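Local atomic coordinates of SIRV1 hypothetical protein ORF119 (Sulfolobus islandicus rudivirus 1 variant xx, PDB entry 2X3G), a protein that probably acts as a Rep-type HUH endonuclease that nicks DNA to start replication of the viral genome. Residues Y15-T20 / L75-V80; I19-N24 / S86-R91; H64-V69 / Y106-K111. All blocks are in the same frame, centred on the assembly; numbering follows the deposited sequence.

In the fold
All three contacts belong to one four-stranded antiparallel sheet of order 49-55, 64-71, 15-22, 89-94, and their centres lie about 12 to 14 Å apart. Contacts 1 and 2 share Ile-19 and Thr-20 of strand 15-22: contact 1 sets helix 77-82 on one face, and contact 2 adds the strand that follows that helix. Contact 3 sets the end of helix 99-109 on the opposite face of strand 64-71, the other neighbour of strand 15-22. Along the chain, contact 3 alternates with both others, so segments far apart in sequence meet on the same sheet. The result is a ferredoxin-like core with helices 30-44 and 77-82 on one face and His-64 and His-66 on the other.

Contact 1: Y15-T20 / L75-V80; sequences YTYFIT and LDYSRV
Tyr-17 meets Leu-75 and Tyr-77 with different parts of one ring. Its CG, beside the backbone N and opposite the carbonyl carbon, sends the ring toward residues 75-80. The leucine lies over a face: CD1 stands 4.2 Å from the Tyr-17 ring centroid, 24° off its normal, a CH-pi contact, while Leu-75 CG approaches Tyr-17 CE2 at 3.7 Å. The two side chains run past each other in opposite directions, carrying the phenol back to the leucine's backbone, where Leu-75 N donates to Tyr-17 OH over 3.1 Å, nearly straight at 162°. A tyrosine suits the place: its flat carbon surface packs against leucine while its far end satisfies the peptide N-H of this buried residue.

Tyr-77 arrives at the ring's edge and crosses at about a right angle, the planes 89° apart. Its OH comes to 3.3 Å from Tyr-17 CE1, and one water in the Tyr-17 ring plane bonds to both hydroxyls, long (3.3 Å) to Tyr-77 OH. Ile-19 CG2 and Val-80 CG1 meet tip to tip at 4.2 Å, beta-branched groups suited to apolar packing of strand on helix. Asp-76 N-caps that helix, accepting from Ser-78 OG and, weakly, Ser-78 N.

Tyr-40, Ile-41 and His-44 of helix 30-44 also touch Leu-75. This packing of helix 77-82 on the sheet is that of the second beta-alpha-beta unit of a ferredoxin-like fold.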
loop_
_atom_site.group_PDB
_atom_site.type_symbol
_atom_site.label_atom_id
_atom_site.label_comp_id
_atom_site.label_asym_id
_atom_site.label_seq_id
_atom_site.Cartn_x
_atom_site.Cartn_y
_atom_site.Cartn_z
ATOM N N TYR A 15 -15.820 22.224 3.175
ATOM C CA TYR A 15 -15.422 21.657 1.890
ATOM C C TYR A 15 -14.458 20.495 2.058
ATOM O O TYR A 15 -13.460 20.613 2.756
ATOM C CB TYR A 15 -14.772 22.721 1.015
ATOM C CG TYR A 15 -15.623 23.958 0.868
ATOM C CD1 TYR A 15 -16.758 23.925 0.079
ATOM C CD2 TYR A 15 -15.315 25.150 1.552
ATOM C CE1 TYR A 15 -17.582 25.049 -0.037
ATOM C CE2 TYR A 15 -16.118 26.259 1.443
ATOM C CZ TYR A 15 -17.238 26.214 0.635
ATOM O OH TYR A 15 -18.060 27.308 0.505
ATOM N N THR A 16 -14.796 19.376 1.421
ATOM C CA THR A 16 -13.916 18.215 1.305
ATOM C C THR A 16 -13.682 17.992 -0.186
ATOM O O THR A 16 -14.601 17.595 -0.908
ATOM C CB THR A 16 -14.549 16.930 1.848
ATOM O OG1 THR A 16 -14.873 17.063 3.245
ATOM C CG2 THR A 16 -13.568 15.782 1.665
ATOM N N TYR A 17 -12.465 18.272 -0.631
ATOM C CA TYR A 17 -12.099 18.116 -2.037
ATOM C C TYR A 17 -11.308 16.832 -2.201
ATOM O O TYR A 17 -10.338 16.610 -1.473
ATOM C CB TYR A 17 -11.239 19.276 -2.487
ATOM C CG TYR A 17 -11.930 20.607 -2.515
ATOM C CD1 TYR A 17 -12.765 20.944 -3.561
ATOM C CD2 TYR A 17 -11.754 21.526 -1.474
ATOM C CE1 TYR A 17 -13.393 22.171 -3.610
ATOM C CE2 TYR A 17 -12.388 22.778 -1.517
ATOM C CZ TYR A 17 -13.213 23.074 -2.600
ATOM O OH TYR A 17 -13.852 24.273 -2.685
ATOM N N PHE A 18 -11.735 16.003 -3.152
ATOM C CA PHE A 18 -11.059 14.774 -3.538
ATOM C C PHE A 18 -10.398 15.046 -4.876
ATOM O O PHE A 18 -11.078 15.231 -5.876
ATOM C CB PHE A 18 -12.063 13.601 -3.601
ATOM C CG PHE A 18 -11.496 12.334 -4.157
ATOM C CD1 PHE A 18 -10.254 11.880 -3.752
ATOM C CD2 PHE A 18 -12.213 11.586 -5.072
ATOM C CE1 PHE A 18 -9.715 10.728 -4.287
ATOM C CE2 PHE A 18 -11.698 10.423 -5.594
ATOM C CZ PHE A 18 -10.442 9.987 -5.201
ATOM N N ILE A 19 -9.064 15.116 -4.851
ATOM C CA ILE A 19 -8.254 15.413 -6.007
ATOM C C ILE A 19 -7.439 14.188 -6.424
ATOM O O ILE A 19 -6.741 13.585 -5.615
ATOM C CB ILE A 19 -7.280 16.550 -5.666
ATOM C CG1 ILE A 19 -8.004 17.696 -4.938
ATOM C CG2 ILE A 19 -6.502 16.996 -6.931
ATOM C CD1 ILE A 19 -7.048 18.765 -4.397
ATOM N N THR A 20 -7.551 13.814 -7.696
ATOM C CA THR A 20 -6.756 12.763 -8.250
ATOM C C THR A 20 -5.831 13.359 -9.298
ATOM O O THR A 20 -6.272 14.095 -10.178
ATOM C CB THR A 20 -7.630 11.685 -8.870
ATOM O OG1 THR A 20 -8.578 11.270 -7.899
ATOM C CG2 THR A 20 -6.789 10.480 -9.281
ATOM N N LEU A 75 -11.533 26.364 -2.638
ATOM C CA LEU A 75 -10.254 26.293 -3.319
ATOM C C LEU A 75 -10.354 26.993 -4.655
ATOM O O LEU A 75 -11.380 26.883 -5.341
ATOM C CB LEU A 75 -9.836 24.832 -3.572
ATOM C CG LEU A 75 -9.090 24.030 -2.509
ATOM C CD1 LEU A 75 -8.567 22.768 -3.175
ATOM C CD2 LEU A 75 -7.968 24.872 -1.910
ATOM N N ASP A 76 -9.302 27.744 -4.997
ATOM C CA ASP A 76 -9.064 28.203 -6.370
ATOM C C ASP A 76 -8.396 27.066 -7.137
ATOM O O ASP A 76 -7.208 26.810 -6.984
ATOM C CB ASP A 76 -8.200 29.466 -6.380
ATOM C CG ASP A 76 -7.835 29.926 -7.777
ATOM O OD1 ASP A 76 -8.098 29.217 -8.765
ATOM O OD2 ASP A 76 -7.265 31.026 -7.906
ATOM N N TYR A 77 -9.194 26.364 -7.943
ATOM C CA TYR A 77 -8.739 25.186 -8.660
ATOM C C TYR A 77 -7.501 25.403 -9.548
ATOM O O TYR A 77 -6.699 24.491 -9.701
ATOM C CB TYR A 77 -9.880 24.631 -9.512
ATOM C CG TYR A 77 -11.071 24.074 -8.739
ATOM C CD1 TYR A 77 -10.995 23.788 -7.379
ATOM C CD2 TYR A 77 -12.261 23.817 -9.385
ATOM C CE1 TYR A 77 -12.078 23.278 -6.700
ATOM C CE2 TYR A 77 -13.336 23.289 -8.730
ATOM C CZ TYR A 77 -13.259 23.036 -7.386
ATOM O OH TYR A 77 -14.356 22.488 -6.750
ATOM N N SER A 78 -7.345 26.588 -10.127
ATOM C CA SER A 78 -6.165 26.884 -10.961
ATOM C C SER A 78 -4.857 26.791 -10.167
ATOM O O SER A 78 -3.806 26.475 -10.713
ATOM C CB SER A 78 -6.283 28.261 -11.619
ATOM O OG SER A 78 -6.160 29.313 -10.675
ATOM N N ARG A 79 -4.923 27.083 -8.875
ATOM C CA ARG A 79 -3.744 26.980 -8.005
ATOM C C ARG A 79 -3.398 25.537 -7.640
ATOM O O ARG A 79 -2.226 25.221 -7.408
ATOM C CB ARG A 79 -3.942 27.826 -6.746
ATOM C CG ARG A 79 -4.110 29.317 -7.035
ATOM C CD ARG A 79 -2.905 29.918 -7.753
ATOM N NE ARG A 79 -3.200 31.274 -8.227
ATOM C CZ ARG A 79 -2.548 32.395 -7.889
ATOM N NH1 ARG A 79 -1.502 32.384 -7.057
ATOM N NH2 ARG A 79 -2.945 33.552 -8.407
ATOM N N VAL A 80 -4.401 24.664 -7.594
ATOM C CA VAL A 80 -4.151 23.249 -7.424
ATOM C C VAL A 80 -3.229 22.782 -8.548
ATOM O O VAL A 80 -2.257 22.078 -8.303
ATOM C CB VAL A 80 -5.461 22.379 -7.426
ATOM C CG1 VAL A 80 -5.106 20.894 -7.483
ATOM C CG2 VAL A 80 -6.327 22.662 -6.199
HETATM O O HOH W 1 -15.486 24.599 -4.544
#

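Contact 2: I19-N24 / S86-R91; sequences ITITTN and SHSDIR
Thr-20 to Thr-22 and Asp-89 to Arg-91 form an antiparallel beta ladder, the pairing that adds strand 89-94 to the sheet as one of its two outermost strands within the chain. The strand directions differ by 170°, and two hydrogen-bonded pairs flank a non-hydrogen-bonded one. Thr-20 and Arg-91 exchange two backbone bonds, Thr-20 N to Arg-91 O at 3.0 Å and Arg-91 N to Thr-20 O at 2.9 Å. Thr-22 and Asp-89 repeat the exchange, with Thr-22 N and Asp-89 O 2.8 Å apart.

Between them, Ile-21 and Ile-90 point to the apolar face and lie side by side, Ile-21 CG2 reaching Ile-90 CG1 at 4.1 Å. With CG1 beside the backbone N (chi1 -63°), Ile-90 turns CG2 the other way, 4.0 Å from Ile-19 CG2, and thus touches two isoleucines of the neighbouring strand. Beta-branched residues suit extended backbone and together form an apolar patch. In this ferredoxin-like sheet, helix 77-82 covers that same face just before the chain turns back as strand 89-94.

On the other face these two segments carry polar side chains, Thr-20, Thr-22, Asp-89 and Arg-91. A water donates to Asp-89 O at 2.9 Å while touching Thr-22 OG1 weakly; Arg-91 extends away to a salt bridge with Glu-93. Past the last pair, Thr-23 turns its methyl CG2 to within 3.4 Å of Ser-88 OG, a hydroxyl bonded to Pro-85 O, while Thr-23 OG1 bonds to Tyr-25 O and Leu-63 N. A further water joins Asn-24 N to His-87 O where the strands part.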
loop_
_atom_site.group_PDB
_atom_site.type_symbol
_atom_site.label_atom_id
_atom_site.label_comp_id
_atom_site.label_asym_id
_atom_site.label_seq_id
_atom_site.Cartn_x
_atom_site.Cartn_y
_atom_site.Cartn_z
ATOM N N ILE A 19 -9.064 15.116 -4.851
ATOM C CA ILE A 19 -8.254 15.413 -6.007
ATOM C C ILE A 19 -7.439 14.188 -6.424
ATOM O O ILE A 19 -6.741 13.585 -5.615
ATOM C CB ILE A 19 -7.280 16.550 -5.666
ATOM C CG1 ILE A 19 -8.004 17.696 -4.938
ATOM C CG2 ILE A 19 -6.502 16.996 -6.931
ATOM C CD1 ILE A 19 -7.048 18.765 -4.397
ATOM N N THR A 20 -7.551 13.814 -7.696
ATOM C CA THR A 20 -6.756 12.763 -8.250
ATOM C C THR A 20 -5.831 13.359 -9.298
ATOM O O THR A 20 -6.272 14.095 -10.178
ATOM C CB THR A 20 -7.630 11.685 -8.870
ATOM O OG1 THR A 20 -8.578 11.270 -7.899
ATOM C CG2 THR A 20 -6.789 10.480 -9.281
ATOM N N ILE A 21 -4.553 13.017 -9.202
ATOM C CA ILE A 21 -3.532 13.553 -10.101
ATOM C C ILE A 21 -2.802 12.369 -10.713
ATOM O O ILE A 21 -2.378 11.467 -9.992
ATOM C CB ILE A 21 -2.540 14.477 -9.333
ATOM C CG1 ILE A 21 -3.306 15.542 -8.549
ATOM C CG2 ILE A 21 -1.488 15.110 -10.283
ATOM C CD1 ILE A 21 -3.476 15.198 -7.087
ATOM N N THR A 22 -2.718 12.349 -12.044
ATOM C CA THR A 22 -1.928 11.367 -12.752
ATOM C C THR A 22 -0.927 12.053 -13.669
ATOM O O THR A 22 -1.220 13.090 -14.270
ATOM C CB THR A 22 -2.842 10.434 -13.567
ATOM O OG1 THR A 22 -3.819 9.851 -12.679
ATOM C CG2 THR A 22 -2.034 9.340 -14.232
ATOM N N THR A 23 0.272 11.481 -13.767
ATOM C CA THR A 23 1.221 11.895 -14.788
ATOM C C THR A 23 1.651 10.691 -15.586
ATOM O O THR A 23 1.469 9.558 -15.148
ATOM C CB THR A 23 2.472 12.531 -14.194
ATOM O OG1 THR A 23 3.196 11.554 -13.437
ATOM C CG2 THR A 23 2.102 13.682 -13.299
ATOM N N ASN A 24 2.233 10.940 -16.751
ATOM C CA ASN A 24 2.820 9.867 -17.554
ATOM C C ASN A 24 4.345 9.848 -17.442
ATOM O O ASN A 24 5.026 9.366 -18.332
ATOM C CB ASN A 24 2.366 9.949 -19.027
ATOM C CG ASN A 24 2.757 11.251 -19.706
ATOM O OD1 ASN A 24 3.312 12.148 -19.083
ATOM N ND2 ASN A 24 2.455 11.359 -20.991
ATOM N N SER A 86 3.787 19.588 -13.805
ATOM C CA SER A 86 3.406 20.102 -15.101
ATOM C C SER A 86 2.761 19.001 -15.961
ATOM O O SER A 86 3.216 17.858 -15.968
ATOM C CB SER A 86 4.630 20.694 -15.789
ATOM O OG SER A 86 4.273 21.316 -17.004
ATOM N N HIS A 87 1.674 19.355 -16.640
ATOM C CA HIS A 87 0.975 18.457 -17.543
ATOM C C HIS A 87 0.355 17.249 -16.834
ATOM O O HIS A 87 0.157 16.204 -17.451
ATOM C CB HIS A 87 1.902 18.005 -18.682
ATOM C CG HIS A 87 2.511 19.138 -19.452
ATOM N ND1 HIS A 87 3.693 19.743 -19.080
ATOM C CD2 HIS A 87 2.103 19.772 -20.578
ATOM C CE1 HIS A 87 3.987 20.702 -19.943
ATOM N NE2 HIS A 87 3.037 20.741 -20.861
ATOM N N SER A 88 0.058 17.394 -15.543
ATOM C CA SER A 88 -0.687 16.387 -14.804
ATOM C C SER A 88 -2.093 16.344 -15.347
ATOM O O SER A 88 -2.599 17.365 -15.805
ATOM C CB SER A 88 -0.755 16.748 -13.327
ATOM O OG SER A 88 0.502 16.587 -12.700
ATOM N N ASP A 89 -2.695 15.157 -15.342
ATOM C CA ASP A 89 -4.143 15.013 -15.462
ATOM C C ASP A 89 -4.769 15.084 -14.080
ATOM O O ASP A 89 -4.524 14.207 -13.229
ATOM C CB ASP A 89 -4.485 13.692 -16.127
ATOM C CG ASP A 89 -4.123 13.666 -17.591
ATOM O OD1 ASP A 89 -4.091 14.744 -18.247
ATOM O OD2 ASP A 89 -3.898 12.554 -18.091
ATOM N N ILE A 90 -5.592 16.107 -13.855
ATOM C CA ILE A 90 -6.118 16.403 -12.538
ATOM C C ILE A 90 -7.639 16.403 -12.580
ATOM O O ILE A 90 -8.233 16.988 -13.479
ATOM C CB ILE A 90 -5.628 17.795 -12.033
ATOM C CG1 ILE A 90 -4.097 17.792 -11.893
ATOM C CG2 ILE A 90 -6.319 18.167 -10.743
ATOM C CD1 ILE A 90 -3.440 19.157 -11.623
ATOM N N ARG A 91 -8.250 15.750 -11.602
ATOM C CA ARG A 91 -9.685 15.802 -11.412
ATOM C C ARG A 91 -9.939 16.259 -9.990
ATOM O O ARG A 91 -9.227 15.867 -9.073
ATOM C CB ARG A 91 -10.282 14.422 -11.682
ATOM C CG ARG A 91 -11.754 14.330 -11.493
ATOM C CD ARG A 91 -12.175 12.877 -11.701
ATOM N NE ARG A 91 -13.581 12.704 -11.406
ATOM C CZ ARG A 91 -14.260 11.605 -11.695
ATOM N NH1 ARG A 91 -13.664 10.588 -12.306
ATOM N NH2 ARG A 91 -15.537 11.543 -11.389
HETATM O O HOH W 2 -11.011 13.372 -7.976
HETATM O O HOH W 3 -6.434 12.047 -12.857
HETATM O O HOH W 4 1.522 14.026 -17.392
#

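Contact 3: H64-V69 / Y106-K111; sequences HYHILV and YKYMLK
His-66 packs its CB against CG of Met-109, a selenomethionine here, at 3.7 Å, and this pair begins the tight half of the contact. They run antiparallel, each passing the other's flank. The extended chi2 of Met-109 carries SE to 3.7 Å from Leu-68 CG; a bend at chi3, 66°, then turns CE back to 3.6 Å from His-66 O. A long, flexible methionine suits this buried spot, since it can follow the uneven surface between histidine and leucine; Phe-18 and Phe-51 of the adjoining strands touch it too.

His-64, Tyr-65 and His-66 spell the histidine-hydrophobic-histidine pattern of HUH endonucleases, and Tyr-108 on the facing helix sits where the nucleophilic tyrosine would be expected, consistent with Rep proteins of that kind, so the contact probably frames the active site. Thr-20 OG1 bonds to His-66 ND1 from strand 15-22 and helps fix the imidazole's rotation.

The other half is looser and wet. Tyr-108 directs an edge toward the His-66 face in an offset edge-to-face pair, the planes at 65°, with Tyr-108 CE2 3.7 Å from His-66 CE1. One water, in the plane of the imidazole, is bonded to His-66 NE2 at 3.2 Å, to Tyr-108 OH at 3.1 Å and to Lys-111 NZ, which donates to it over 2.8 Å. Folding back over the centre of the Tyr-108 ring, Lys-111 NZ also donates to Tyr-108 O and forms a salt bridge with Glu-55, a set of partners that a long cationic chain can reach from just beyond the helix end.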
loop_
_atom_site.group_PDB
_atom_site.type_symbol
_atom_site.label_atom_id
_atom_site.label_comp_id
_atom_site.label_asym_id
_atom_site.label_seq_id
_atom_site.Cartn_x
_atom_site.Cartn_y
_atom_site.Cartn_z
ATOM N N HIS A 64 0.639 8.522 -9.648
ATOM C CA HIS A 64 -0.772 8.528 -9.332
ATOM C C HIS A 64 -0.910 8.977 -7.879
ATOM O O HIS A 64 -0.425 8.289 -6.969
ATOM C CB HIS A 64 -1.340 7.127 -9.540
ATOM C CG HIS A 64 -2.792 7.107 -9.881
ATOM N ND1 HIS A 64 -3.248 7.210 -11.179
ATOM C CD2 HIS A 64 -3.894 6.976 -9.102
ATOM C CE1 HIS A 64 -4.570 7.166 -11.181
ATOM N NE2 HIS A 64 -4.987 7.020 -9.934
ATOM N N TYR A 65 -1.514 10.149 -7.677
ATOM C CA TYR A 65 -1.730 10.709 -6.342
ATOM C C TYR A 65 -3.221 10.867 -6.079
ATOM O O TYR A 65 -3.966 11.226 -6.971
ATOM C CB TYR A 65 -1.124 12.110 -6.201
ATOM C CG TYR A 65 0.330 12.312 -6.581
ATOM C CD1 TYR A 65 0.742 13.527 -7.128
ATOM C CD2 TYR A 65 1.290 11.332 -6.367
ATOM C CE1 TYR A 65 2.056 13.764 -7.465
ATOM C CE2 TYR A 65 2.608 11.552 -6.693
ATOM C CZ TYR A 65 2.988 12.777 -7.247
ATOM O OH TYR A 65 4.287 13.024 -7.577
ATOM N N HIS A 66 -3.645 10.621 -4.852
ATOM C CA HIS A 66 -5.002 10.962 -4.416
ATOM C C HIS A 66 -4.864 11.831 -3.188
ATOM O O HIS A 66 -4.060 11.538 -2.314
ATOM C CB HIS A 66 -5.841 9.725 -4.072
ATOM C CG HIS A 66 -6.034 8.779 -5.206
ATOM N ND1 HIS A 66 -6.799 9.081 -6.313
ATOM C CD2 HIS A 66 -5.564 7.527 -5.402
ATOM C CE1 HIS A 66 -6.788 8.054 -7.142
ATOM N NE2 HIS A 66 -6.040 7.102 -6.616
ATOM N N ILE A 67 -5.657 12.895 -3.126
ATOM C CA ILE A 67 -5.556 13.858 -2.064
ATOM C C ILE A 67 -6.949 14.247 -1.592
ATOM O O ILE A 67 -7.796 14.571 -2.411
ATOM C CB ILE A 67 -4.801 15.115 -2.545
ATOM C CG1 ILE A 67 -3.402 14.760 -3.055
ATOM C CG2 ILE A 67 -4.649 16.133 -1.428
ATOM C CD1 ILE A 67 -2.560 15.989 -3.378
ATOM N N LEU A 68 -7.181 14.191 -0.276
ATOM C CA LEU A 68 -8.332 14.867 0.331
ATOM C C LEU A 68 -7.887 16.139 1.012
ATOM O O LEU A 68 -6.938 16.145 1.796
ATOM C CB LEU A 68 -9.021 14.010 1.381
ATOM C CG LEU A 68 -9.879 12.879 0.899
ATOM C CD1 LEU A 68 -10.379 12.130 2.138
ATOM C CD2 LEU A 68 -11.031 13.385 0.059
ATOM N N VAL A 69 -8.574 17.218 0.688
ATOM C CA VAL A 69 -8.329 18.522 1.307
ATOM C C VAL A 69 -9.616 18.875 2.065
ATOM O O VAL A 69 -10.690 18.937 1.483
ATOM C CB VAL A 69 -7.981 19.590 0.256
ATOM C CG1 VAL A 69 -7.929 20.996 0.890
ATOM C CG2 VAL A 69 -6.641 19.265 -0.445
ATOM N N TYR A 106 -12.468 7.120 0.608
ATOM C CA TYR A 106 -11.366 6.575 1.415
ATOM C C TYR A 106 -10.935 5.180 0.962
ATOM O O TYR A 106 -9.740 4.884 0.826
ATOM C CB TYR A 106 -11.783 6.526 2.875
ATOM C CG TYR A 106 -10.688 6.019 3.780
ATOM C CD1 TYR A 106 -9.709 6.888 4.269
ATOM C CD2 TYR A 106 -10.619 4.681 4.142
ATOM C CE1 TYR A 106 -8.705 6.434 5.092
ATOM C CE2 TYR A 106 -9.600 4.222 4.978
ATOM C CZ TYR A 106 -8.653 5.126 5.443
ATOM O OH TYR A 106 -7.638 4.712 6.258
ATOM N N LYS A 107 -11.921 4.310 0.763
ATOM C CA LYS A 107 -11.673 2.942 0.332
ATOM C C LYS A 107 -10.940 2.944 -1.006
ATOM O O LYS A 107 -9.983 2.188 -1.211
ATOM C CB LYS A 107 -13.007 2.183 0.255
ATOM C CG LYS A 107 -12.932 0.756 -0.215
ATOM C CD LYS A 107 -14.086 -0.126 0.369
ATOM C CE LYS A 107 -14.668 -1.082 -0.661
ATOM N NZ LYS A 107 -15.668 -2.095 -0.078
ATOM N N TYR A 108 -11.351 3.831 -1.902
ATOM C CA TYR A 108 -10.738 3.925 -3.216
ATOM C C TYR A 108 -9.291 4.398 -3.129
ATOM O O TYR A 108 -8.418 3.894 -3.829
ATOM C CB TYR A 108 -11.527 4.899 -4.083
ATOM C CG TYR A 108 -11.041 4.972 -5.504
ATOM C CD1 TYR A 108 -11.284 3.928 -6.377
ATOM C CD2 TYR A 108 -10.352 6.089 -5.980
ATOM C CE1 TYR A 108 -10.859 3.971 -7.677
ATOM C CE2 TYR A 108 -9.915 6.138 -7.299
ATOM C CZ TYR A 108 -10.182 5.075 -8.136
ATOM O OH TYR A 108 -9.785 5.070 -9.448
HETATM N N MSE A 109 -9.055 5.378 -2.263
HETATM C CA MSE A 109 -7.717 5.903 -2.038
HETATM C C MSE A 109 -6.766 4.891 -1.438
HETATM O O MSE A 109 -5.587 4.920 -1.767
HETATM C CB MSE A 109 -7.759 7.132 -1.135
HETATM C CG MSE A 109 -8.384 8.294 -1.810
HETATM SE SE MSE A 109 -8.611 9.786 -0.602
HETATM C CE MSE A 109 -6.739 10.293 -0.216
ATOM N N LEU A 110 -7.266 3.993 -0.589
ATOM C CA LEU A 110 -6.394 3.015 0.079
ATOM C C LEU A 110 -6.344 1.647 -0.606
ATOM O O LEU A 110 -5.747 0.707 -0.074
ATOM C CB LEU A 110 -6.810 2.833 1.538
ATOM C CG LEU A 110 -6.173 3.835 2.505
ATOM C CD1 LEU A 110 -6.833 3.697 3.820
ATOM C CD2 LEU A 110 -4.688 3.600 2.665
ATOM N N LYS A 111 -6.927 1.533 -1.797
ATOM C CA LYS A 111 -7.091 0.217 -2.416
ATOM C C LYS A 111 -5.758 -0.474 -2.741
ATOM O O LYS A 111 -5.684 -1.700 -2.739
ATOM C CB LYS A 111 -7.984 0.307 -3.665
ATOM C CG LYS A 111 -7.319 0.900 -4.883
ATOM C CD LYS A 111 -8.366 1.313 -5.933
ATOM C CE LYS A 111 -7.800 2.279 -6.946
ATOM N NZ LYS A 111 -7.321 3.599 -6.371
HETATM O O HOH W 5 -6.749 4.898 -8.836
#